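Local structure of aminotransferase (Paracoccus denitrificans, 4GRX) at residues I53-V56 / R60-D63; M136-W141 / F329-T334; R367-L372 / G382-I387. The protein probably transfers amino groups from amine donors to carbonyl acceptors, as a pyridoxal-phosphate-dependent omega-aminotransferase of class III. All blocks are in the same frame, centred on the assembly; numbering follows the deposited sequence.

How the contacts relate
Contacts 1 and 3 lie in the same half of the chain, their centres about 25 Å and nearest atoms about 10 Å apart; helix 443-463 packs on both, meeting L62 in contact 1 and F368 and L372 in contact 3. Contact 2 is remote, its centre about 39 Å from each of the others, and lies across the chain's centre from contact 3. Contacts 1 and 2 both touch the second subunit. The D63 side chain of contact 1 is about 12 Å from the bound delta-amino valeric acid, whereas segment 329-334 of contact 2 reaches the active site of the second subunit, where T334 N hydrogen-bonds the side chain of the cofactor-modified lysine. Contact 3 meets no other chain.

Contact 1: residues I53-V56 / R60-D63; sequences IVDV and RYLD
The Y61 ring is met by D55 at its edge: D55 CG lies in the ring plane, and the carboxylate plane stands 75° to the ring. Near that plane too is I53 O, 3.8 Å from Y61 CD1. The other flat group, the R60 guanidinium, is approached obliquely by V54 CG2. Y61 OH donates to D55 OD2 at 2.6 Å, arriving from above the carboxylate plane, 41° out of it. D55 can receive it because its CG sits between the backbone N and the carbonyl carbon (chi1 69°), which brings the carboxylate over to the Y61 side. The other oxygen, D55 OD1, accepts the backbone N of R59, bracing the turn of this beta hairpin. I53 and Y61 form its antiparallel hydrogen-bonded pair, with I53 N to Y61 O at 2.9 Å and Y61 N to I53 O at 2.8 Å; V54 and R60 form the adjoining non-hydrogen-bonded pair. On the I53 and Y61 face, I53 CG1 rests 4.0 Å from Y61 CB. On the other face, V54 CG2 packs 4.1 Å from R60 CG. The extended R60 chain reaches E49 of strand 43-49 in a salt bridge and makes a cation-pi contact with Y52. D63 OD1 takes N65 N, and its OD2 meets Y94 of the second subunit, which also packs on I53. A phenylalanine in place of Y61 would probably keep the packing on I53 but leave buried D55 OD2 without its hydroxyl donor, less firmly fixed in rotation. With Y61 OH on one carboxylate oxygen and R59 N on the other, D55 is likely to stay ionised despite its burial, tying the turn to the second strand.

Contact 2: residues M136-W141 / F329-T334; sequences MVKMLW and FPHGFT
K138 and H331 make the polar half of this contact, M139 and F329 the apolar half, and all four side chains are buried. On the apolar side, M139 CE comes obliquely to the F329 ring, 3.7 Å from CZ, the two side chains crossing at about a right angle. F124 closes this patch by meeting F329 edge-to-face, and L28 of the second subunit packs on M139. The polar side holds one water. K138, bent at chi3 (72°), lays CD 3.7 Å from H331 CE1 and brings NZ to the ring edge, where it donates to ND1 at 2.6 Å, only 6° out of the ring plane. The water, 2.8 Å from K138 NZ, can bridge to P330 O at 3.0 Å; P330 is the central residue of an inverse gamma turn. K138 NZ also bonds V165 O of the second subunit and faces F181 there in a cation-pi contact. Three acceptors thus surround the ammonium group, consistent with a charged lysine kept inside the dimer interface. Since ND1 accepts, H331 is probably neutral with its proton on NE2, the nitrogen bonded to T135 OG1, so helix 129-146 grips both ring nitrogens.

Contact 3: residues R367-L372 / G382-I387; sequences RFEAGL and GEYRGI
E383 OE2, on the strand whose Y384 meets L372 and E369, is gripped by two groups. R385 NH1 reaches it at 2.9 Å in a salt bridge, coming to the anti side of the carboxylate 17° out of its plane and close to the plane of the guanidinium, and H195 NE2 adds a hydrogen bond. The same NH1 also pairs with E394, while NE and NH2 of R385 bond the carbonyl oxygens of V243 and G242; the buried arginine is thus held from several directions, and its charge is likely to be well compensated. All this lies on the side of strand 382-387 turned from the helix.

The helix side is mostly apolar. Y384 CG lies between its own backbone N and carbonyl carbon (chi1 74°), and this swings the ring along the flank of the helix from L372 to E369. L372 CB sits 4.0 Å from Y384 CB and 4.2 Å from CG, oblique to the ring. One turn earlier, the extended E369 crosses Y384 at about a right angle: its CG is 4.0 Å from CE2, and the carboxylate is inclined 52° to the ring. E369 OE2 and Y384 OH stay 3.9 Å apart without a hydrogen bond, so the glutamate contributes mainly its aliphatic part.

Helix 357-375 thus packs on the strand that follows it, an outer strand of the antiparallel sheet 381-387, 390-395 and 432-435. L372 also rests on W391 and L435 of that sheet and on F450, so it lies where helix 357-375, the sheet and helix 443-463 come together.

Contact 1: residues I53-V56 / R60-D63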
loop_
_atom_site.group_PDB
_atom_site.type_symbol
_atom_site.label_atom_id
_atom_site.label_comp_id
_atom_site.label_asym_id
_atom_site.label_seq_id
_atom_site.Cartn_x
_atom_site.Cartn_y
_atom_site.Cartn_z
ATOM N N ILE A 53 24.866 -3.371 -8.244
ATOM C CA ILE A 53 23.910 -3.192 -9.333
ATOM C C ILE A 53 24.677 -2.790 -10.596
ATOM O O ILE A 53 25.830 -2.317 -10.526
ATOM C CB ILE A 53 22.791 -2.177 -8.990
ATOM C CG1 ILE A 53 23.360 -0.756 -8.826
ATOM C CG2 ILE A 53 22.019 -2.620 -7.741
ATOM C CD1 ILE A 53 22.315 0.325 -8.660
ATOM N N VAL A 54 24.044 -3.027 -11.746
ATOM C CA VAL A 54 24.651 -2.821 -13.068
ATOM C C VAL A 54 23.607 -2.165 -13.960
ATOM O O VAL A 54 22.498 -2.693 -14.087
ATOM C CB VAL A 54 25.066 -4.173 -13.707
ATOM C CG1 VAL A 54 25.608 -3.992 -15.115
ATOM C CG2 VAL A 54 26.077 -4.888 -12.830
ATOM N N ASP A 55 23.946 -1.031 -14.576
ATOM C CA ASP A 55 22.988 -0.343 -15.457
ATOM C C ASP A 55 23.040 -0.789 -16.921
ATOM O O ASP A 55 23.778 -1.708 -17.288
ATOM C CB ASP A 55 23.051 1.191 -15.308
ATOM C CG ASP A 55 24.341 1.806 -15.843
ATOM O OD1 ASP A 55 25.058 1.149 -16.625
ATOM O OD2 ASP A 55 24.626 2.976 -15.490
ATOM N N VAL A 56 22.243 -0.125 -17.747
ATOM C CA VAL A 56 22.091 -0.486 -19.144
ATOM C C VAL A 56 23.313 -0.178 -20.004
ATOM O O VAL A 56 23.447 -0.716 -21.109
ATOM C CB VAL A 56 20.891 0.234 -19.754
ATOM C CG1 VAL A 56 19.592 -0.448 -19.316
ATOM C CG2 VAL A 56 20.919 1.716 -19.390
ATOM N N ARG A 60 28.773 -0.346 -13.378
ATOM C CA ARG A 60 28.526 -1.169 -12.200
ATOM C C ARG A 60 28.746 -0.364 -10.915
ATOM O O ARG A 60 29.689 0.418 -10.828
ATOM C CB ARG A 60 29.440 -2.400 -12.281
ATOM C CG ARG A 60 29.465 -3.350 -11.100
ATOM C CD ARG A 60 30.691 -4.256 -11.219
ATOM N NE ARG A 60 30.676 -5.324 -10.222
ATOM C CZ ARG A 60 30.118 -6.521 -10.405
ATOM N NH1 ARG A 60 29.534 -6.822 -11.565
ATOM N NH2 ARG A 60 30.145 -7.418 -9.423
ATOM N N TYR A 61 27.862 -0.545 -9.936
ATOM C CA TYR A 61 27.884 0.237 -8.689
ATOM C C TYR A 61 27.720 -0.635 -7.431
ATOM O O TYR A 61 26.918 -1.573 -7.408
ATOM C CB TYR A 61 26.779 1.302 -8.669
ATOM C CG TYR A 61 26.533 2.073 -9.964
ATOM C CD1 TYR A 61 25.825 1.497 -11.025
ATOM C CD2 TYR A 61 26.957 3.405 -10.104
ATOM C CE1 TYR A 61 25.574 2.209 -12.188
ATOM C CE2 TYR A 61 26.715 4.118 -11.270
ATOM C CZ TYR A 61 26.023 3.515 -12.306
ATOM O OH TYR A 61 25.781 4.209 -13.467
ATOM N N LEU A 62 28.462 -0.299 -6.379
ATOM C CA LEU A 62 28.244 -0.890 -5.061
ATOM C C LEU A 62 27.141 -0.133 -4.308
ATOM O O LEU A 62 27.363 0.975 -3.827
ATOM C CB LEU A 62 29.550 -0.882 -4.275
ATOM C CG LEU A 62 29.554 -1.351 -2.826
ATOM C CD1 LEU A 62 29.055 -2.784 -2.718
ATOM C CD2 LEU A 62 30.960 -1.214 -2.260
ATOM N N ASP A 63 25.950 -0.723 -4.221
ATOM C CA ASP A 63 24.802 -0.037 -3.597
ATOM C C ASP A 63 24.857 -0.166 -2.082
ATOM O O ASP A 63 24.382 -1.148 -1.526
ATOM C CB ASP A 63 23.454 -0.544 -4.145
ATOM C CG ASP A 63 22.269 0.285 -3.655
ATOM O OD1 ASP A 63 22.231 0.649 -2.455
ATOM O OD2 ASP A 63 21.351 0.579 -4.466
#

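Contact 2: residues M136-W141 / F329-T334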
loop_
_atom_site.group_PDB
_atom_site.type_symbol
_atom_site.label_atom_id
_atom_site.label_comp_id
_atom_site.label_asym_id
_atom_site.label_seq_id
_atom_site.Cartn_x
_atom_site.Cartn_y
_atom_site.Cartn_z
ATOM N N MET A 136 -2.536 0.637 11.544
ATOM C CA MET A 136 -2.340 0.649 12.999
ATOM C C MET A 136 -3.112 1.771 13.676
ATOM O O MET A 136 -3.689 1.580 14.746
ATOM C CB MET A 136 -0.866 0.742 13.391
ATOM C CG MET A 136 -0.624 0.546 14.887
ATOM S SD MET A 136 -1.049 -1.137 15.412
ATOM C CE MET A 136 -2.231 -0.816 16.731
ATOM N N VAL A 137 -3.106 2.943 13.048
ATOM C CA VAL A 137 -3.843 4.072 13.571
ATOM C C VAL A 137 -5.340 3.744 13.571
ATOM O O VAL A 137 -6.007 3.934 14.580
ATOM C CB VAL A 137 -3.542 5.362 12.784
ATOM C CG1 VAL A 137 -4.350 6.523 13.331
ATOM C CG2 VAL A 137 -2.066 5.689 12.880
ATOM N N LYS A 138 -5.851 3.225 12.455
ATOM C CA LYS A 138 -7.273 2.874 12.348
ATOM C C LYS A 138 -7.665 1.835 13.407
ATOM O O LYS A 138 -8.743 1.921 14.011
ATOM C CB LYS A 138 -7.610 2.350 10.953
ATOM C CG LYS A 138 -7.710 3.392 9.855
ATOM C CD LYS A 138 -8.039 2.718 8.524
ATOM C CE LYS A 138 -9.487 2.223 8.475
ATOM N NZ LYS A 138 -9.801 1.414 7.263
ATOM N N MET A 139 -6.775 0.872 13.631
ATOM C CA MET A 139 -6.957 -0.135 14.664
ATOM C C MET A 139 -7.087 0.545 16.030
ATOM O O MET A 139 -7.995 0.233 16.796
ATOM C CB MET A 139 -5.771 -1.084 14.664
ATOM C CG MET A 139 -6.129 -2.551 14.547
ATOM S SD MET A 139 -4.678 -3.442 13.923
ATOM C CE MET A 139 -5.432 -4.745 12.954
ATOM N N LEU A 140 -6.199 1.492 16.327
ATOM C CA LEU A 140 -6.304 2.264 17.564
ATOM C C LEU A 140 -7.646 3.018 17.665
ATOM O O LEU A 140 -8.336 2.913 18.687
ATOM C CB LEU A 140 -5.098 3.192 17.737
ATOM C CG LEU A 140 -3.734 2.490 17.863
ATOM C CD1 LEU A 140 -2.608 3.499 17.923
ATOM C CD2 LEU A 140 -3.669 1.581 19.081
ATOM N N TRP A 141 -8.047 3.727 16.609
ATOM C CA TRP A 141 -9.333 4.427 16.622
ATOM C C TRP A 141 -10.502 3.519 16.867
ATOM O O TRP A 141 -11.319 3.780 17.729
ATOM C CB TRP A 141 -9.555 5.188 15.333
ATOM C CG TRP A 141 -8.583 6.296 15.138
ATOM C CD1 TRP A 141 -7.815 6.919 16.105
ATOM C CD2 TRP A 141 -8.250 6.971 13.881
ATOM N NE1 TRP A 141 -7.036 7.886 15.547
ATOM C CE2 TRP A 141 -7.267 7.983 14.216
ATOM C CE3 TRP A 141 -8.660 6.837 12.558
ATOM C CZ2 TRP A 141 -6.718 8.818 13.252
ATOM C CZ3 TRP A 141 -8.121 7.689 11.597
ATOM C CH2 TRP A 141 -7.161 8.651 11.936
ATOM N N PHE A 329 -13.992 -7.071 10.954
ATOM C CA PHE A 329 -12.985 -6.012 10.849
ATOM C C PHE A 329 -13.014 -5.470 9.411
ATOM O O PHE A 329 -12.354 -6.022 8.526
ATOM C CB PHE A 329 -11.592 -6.536 11.224
ATOM C CG PHE A 329 -10.510 -5.479 11.230
ATOM C CD1 PHE A 329 -10.530 -4.432 12.154
ATOM C CD2 PHE A 329 -9.442 -5.549 10.336
ATOM C CE1 PHE A 329 -9.522 -3.470 12.166
ATOM C CE2 PHE A 329 -8.432 -4.593 10.351
ATOM C CZ PHE A 329 -8.475 -3.549 11.264
ATOM N N PRO A 330 -13.799 -4.393 9.167
ATOM C CA PRO A 330 -14.045 -3.904 7.806
ATOM C C PRO A 330 -12.817 -3.189 7.219
ATOM O O PRO A 330 -12.886 -2.025 6.818
ATOM C CB PRO A 330 -15.223 -2.937 7.986
ATOM C CG PRO A 330 -15.596 -2.976 9.442
ATOM C CD PRO A 330 -14.407 -3.503 10.170
ATOM N N HIS A 331 -11.705 -3.906 7.168
ATOM C CA HIS A 331 -10.450 -3.350 6.736
ATOM C C HIS A 331 -9.625 -4.417 6.071
ATOM O O HIS A 331 -9.728 -5.593 6.428
ATOM C CB HIS A 331 -9.728 -2.777 7.944
ATOM C CG HIS A 331 -8.427 -2.100 7.610
ATOM N ND1 HIS A 331 -8.354 -0.799 7.284
ATOM C CD2 HIS A 331 -7.130 -2.597 7.537
ATOM C CE1 HIS A 331 -7.075 -0.471 7.021
ATOM N NE2 HIS A 331 -6.325 -1.572 7.177
ATOM N N GLY A 332 -8.809 -4.025 5.088
ATOM C CA GLY A 332 -7.954 -4.961 4.344
ATOM C C GLY A 332 -7.645 -4.569 2.902
ATOM O O GLY A 332 -8.458 -3.925 2.230
ATOM N N PHE A 333 -6.465 -4.985 2.431
ATOM C CA PHE A 333 -5.960 -4.674 1.081
ATOM C C PHE A 333 -6.020 -5.909 0.168
ATOM O O PHE A 333 -5.785 -7.032 0.625
ATOM C CB PHE A 333 -4.516 -4.141 1.159
ATOM C CG PHE A 333 -4.319 -3.048 2.185
ATOM C CD1 PHE A 333 -4.528 -1.707 1.851
ATOM C CD2 PHE A 333 -3.932 -3.353 3.490
ATOM C CE1 PHE A 333 -4.356 -0.692 2.796
ATOM C CE2 PHE A 333 -3.761 -2.346 4.435
ATOM C CZ PHE A 333 -3.972 -1.013 4.090
ATOM N N THR A 334 -6.321 -5.693 -1.117
ATOM C CA THR A 334 -6.491 -6.770 -2.120
ATOM C C THR A 334 -5.413 -7.855 -2.051
ATOM O O THR A 334 -5.726 -9.050 -2.006
ATOM C CB THR A 334 -6.546 -6.202 -3.562
ATOM O OG1 THR A 334 -7.658 -5.310 -3.687
ATOM C CG2 THR A 334 -6.695 -7.311 -4.598
HETATM O O HOH W 1 -12.017 0.687 5.797
#

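Contact 3: residues R367-L372 / G382-I387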
loop_
_atom_site.group_PDB
_atom_site.type_symbol
_atom_site.label_atom_id
_atom_site.label_comp_id
_atom_site.label_asym_id
_atom_site.label_seq_id
_atom_site.Cartn_x
_atom_site.Cartn_y
_atom_site.Cartn_z
ATOM N N ARG A 367 34.372 -3.012 12.917
ATOM C CA ARG A 367 35.148 -2.493 11.792
ATOM C C ARG A 367 34.465 -1.320 11.060
ATOM O O ARG A 367 35.133 -0.344 10.674
ATOM C CB ARG A 367 35.432 -3.611 10.811
ATOM C CG ARG A 367 36.230 -3.162 9.609
ATOM C CD ARG A 367 36.241 -4.239 8.538
ATOM N NE ARG A 367 37.195 -3.935 7.476
ATOM C CZ ARG A 367 38.457 -4.334 7.494
ATOM N NH1 ARG A 367 38.907 -5.042 8.519
ATOM N NH2 ARG A 367 39.272 -4.019 6.499
ATOM N N PHE A 368 33.146 -1.439 10.870
ATOM C CA PHE A 368 32.301 -0.412 10.252
ATOM C C PHE A 368 32.398 0.866 11.065
ATOM O O PHE A 368 32.597 1.946 10.512
ATOM C CB PHE A 368 30.848 -0.892 10.245
ATOM C CG PHE A 368 29.975 -0.264 9.180
ATOM C CD1 PHE A 368 30.134 1.068 8.793
ATOM C CD2 PHE A 368 28.946 -1.008 8.601
ATOM C CE1 PHE A 368 29.318 1.630 7.824
ATOM C CE2 PHE A 368 28.114 -0.454 7.644
ATOM C CZ PHE A 368 28.301 0.869 7.254
ATOM N N GLU A 369 32.264 0.729 12.381
ATOM C CA GLU A 369 32.402 1.848 13.307
ATOM C C GLU A 369 33.796 2.478 13.307
ATOM O O GLU A 369 33.934 3.697 13.481
ATOM C CB GLU A 369 32.039 1.413 14.722
ATOM C CG GLU A 369 31.943 2.567 15.702
ATOM C CD GLU A 369 31.401 2.156 17.050
ATOM O OE1 GLU A 369 30.871 1.031 17.174
ATOM O OE2 GLU A 369 31.512 2.969 17.985
ATOM N N ALA A 370 34.821 1.647 13.121
ATOM C CA ALA A 370 36.196 2.130 13.032
ATOM C C ALA A 370 36.413 2.995 11.783
ATOM O O ALA A 370 37.077 4.024 11.852
ATOM C CB ALA A 370 37.168 0.966 13.071
ATOM N N GLY A 371 35.825 2.584 10.659
ATOM C CA GLY A 371 35.908 3.338 9.407
ATOM C C GLY A 371 35.318 4.734 9.508
ATOM O O GLY A 371 35.926 5.713 9.075
ATOM N N LEU A 372 34.130 4.828 10.096
ATOM C CA LEU A 372 33.450 6.109 10.221
ATOM C C LEU A 372 34.159 7.063 11.172
ATOM O O LEU A 372 34.291 8.248 10.862
ATOM C CB LEU A 372 32.019 5.908 10.666
ATOM C CG LEU A 372 31.188 4.979 9.790
ATOM C CD1 LEU A 372 29.841 4.809 10.455
ATOM C CD2 LEU A 372 31.033 5.481 8.353
ATOM N N GLY A 382 30.569 16.717 11.394
ATOM C CA GLY A 382 30.242 17.106 12.763
ATOM C C GLY A 382 30.303 15.946 13.731
ATOM O O GLY A 382 30.727 16.111 14.868
ATOM N N GLU A 383 29.871 14.773 13.274
ATOM C CA GLU A 383 29.816 13.559 14.090
ATOM C C GLU A 383 29.556 12.347 13.203
ATOM O O GLU A 383 29.118 12.480 12.051
ATOM C CB GLU A 383 28.710 13.654 15.152
ATOM C CG GLU A 383 27.292 13.418 14.625
ATOM C CD GLU A 383 26.262 13.156 15.709
ATOM O OE1 GLU A 383 26.632 12.940 16.882
ATOM O OE2 GLU A 383 25.061 13.172 15.393
ATOM N N TYR A 384 29.834 11.168 13.744
ATOM C CA TYR A 384 29.351 9.926 13.153
ATOM C C TYR A 384 28.444 9.290 14.202
ATOM O O TYR A 384 28.554 9.615 15.382
ATOM C CB TYR A 384 30.507 8.986 12.771
ATOM C CG TYR A 384 31.156 8.328 13.959
ATOM C CD1 TYR A 384 32.236 8.940 14.620
ATOM C CD2 TYR A 384 30.677 7.104 14.449
ATOM C CE1 TYR A 384 32.828 8.343 15.722
ATOM C CE2 TYR A 384 31.262 6.503 15.555
ATOM C CZ TYR A 384 32.337 7.125 16.180
ATOM O OH TYR A 384 32.913 6.524 17.267
ATOM N N ARG A 385 27.557 8.396 13.766
ATOM C CA ARG A 385 26.555 7.787 14.640
ATOM C C ARG A 385 25.895 6.590 13.962
ATOM O O ARG A 385 25.889 6.468 12.732
ATOM C CB ARG A 385 25.475 8.807 15.037
ATOM C CG ARG A 385 24.801 9.468 13.847
ATOM C CD ARG A 385 23.597 10.329 14.214
ATOM N NE ARG A 385 22.923 10.684 12.968
ATOM C CZ ARG A 385 23.093 11.826 12.304
ATOM N NH1 ARG A 385 23.880 12.783 12.773
ATOM N NH2 ARG A 385 22.463 12.010 11.159
ATOM N N GLY A 386 25.332 5.715 14.785
ATOM C CA GLY A 386 24.600 4.564 14.302
ATOM C C GLY A 386 24.922 3.337 15.119
ATOM O O GLY A 386 25.396 3.432 16.254
ATOM N N ILE A 387 24.686 2.179 14.513
ATOM C CA ILE A 387 24.831 0.901 15.193
ATOM C C ILE A 387 24.707 -0.224 14.154
ATOM O O ILE A 387 24.092 -0.026 13.094
ATOM C CB ILE A 387 23.782 0.782 16.325
ATOM C CG1 ILE A 387 24.112 -0.378 17.273
ATOM C CG2 ILE A 387 22.355 0.743 15.754
ATOM C CD1 ILE A 387 23.412 -0.289 18.613
#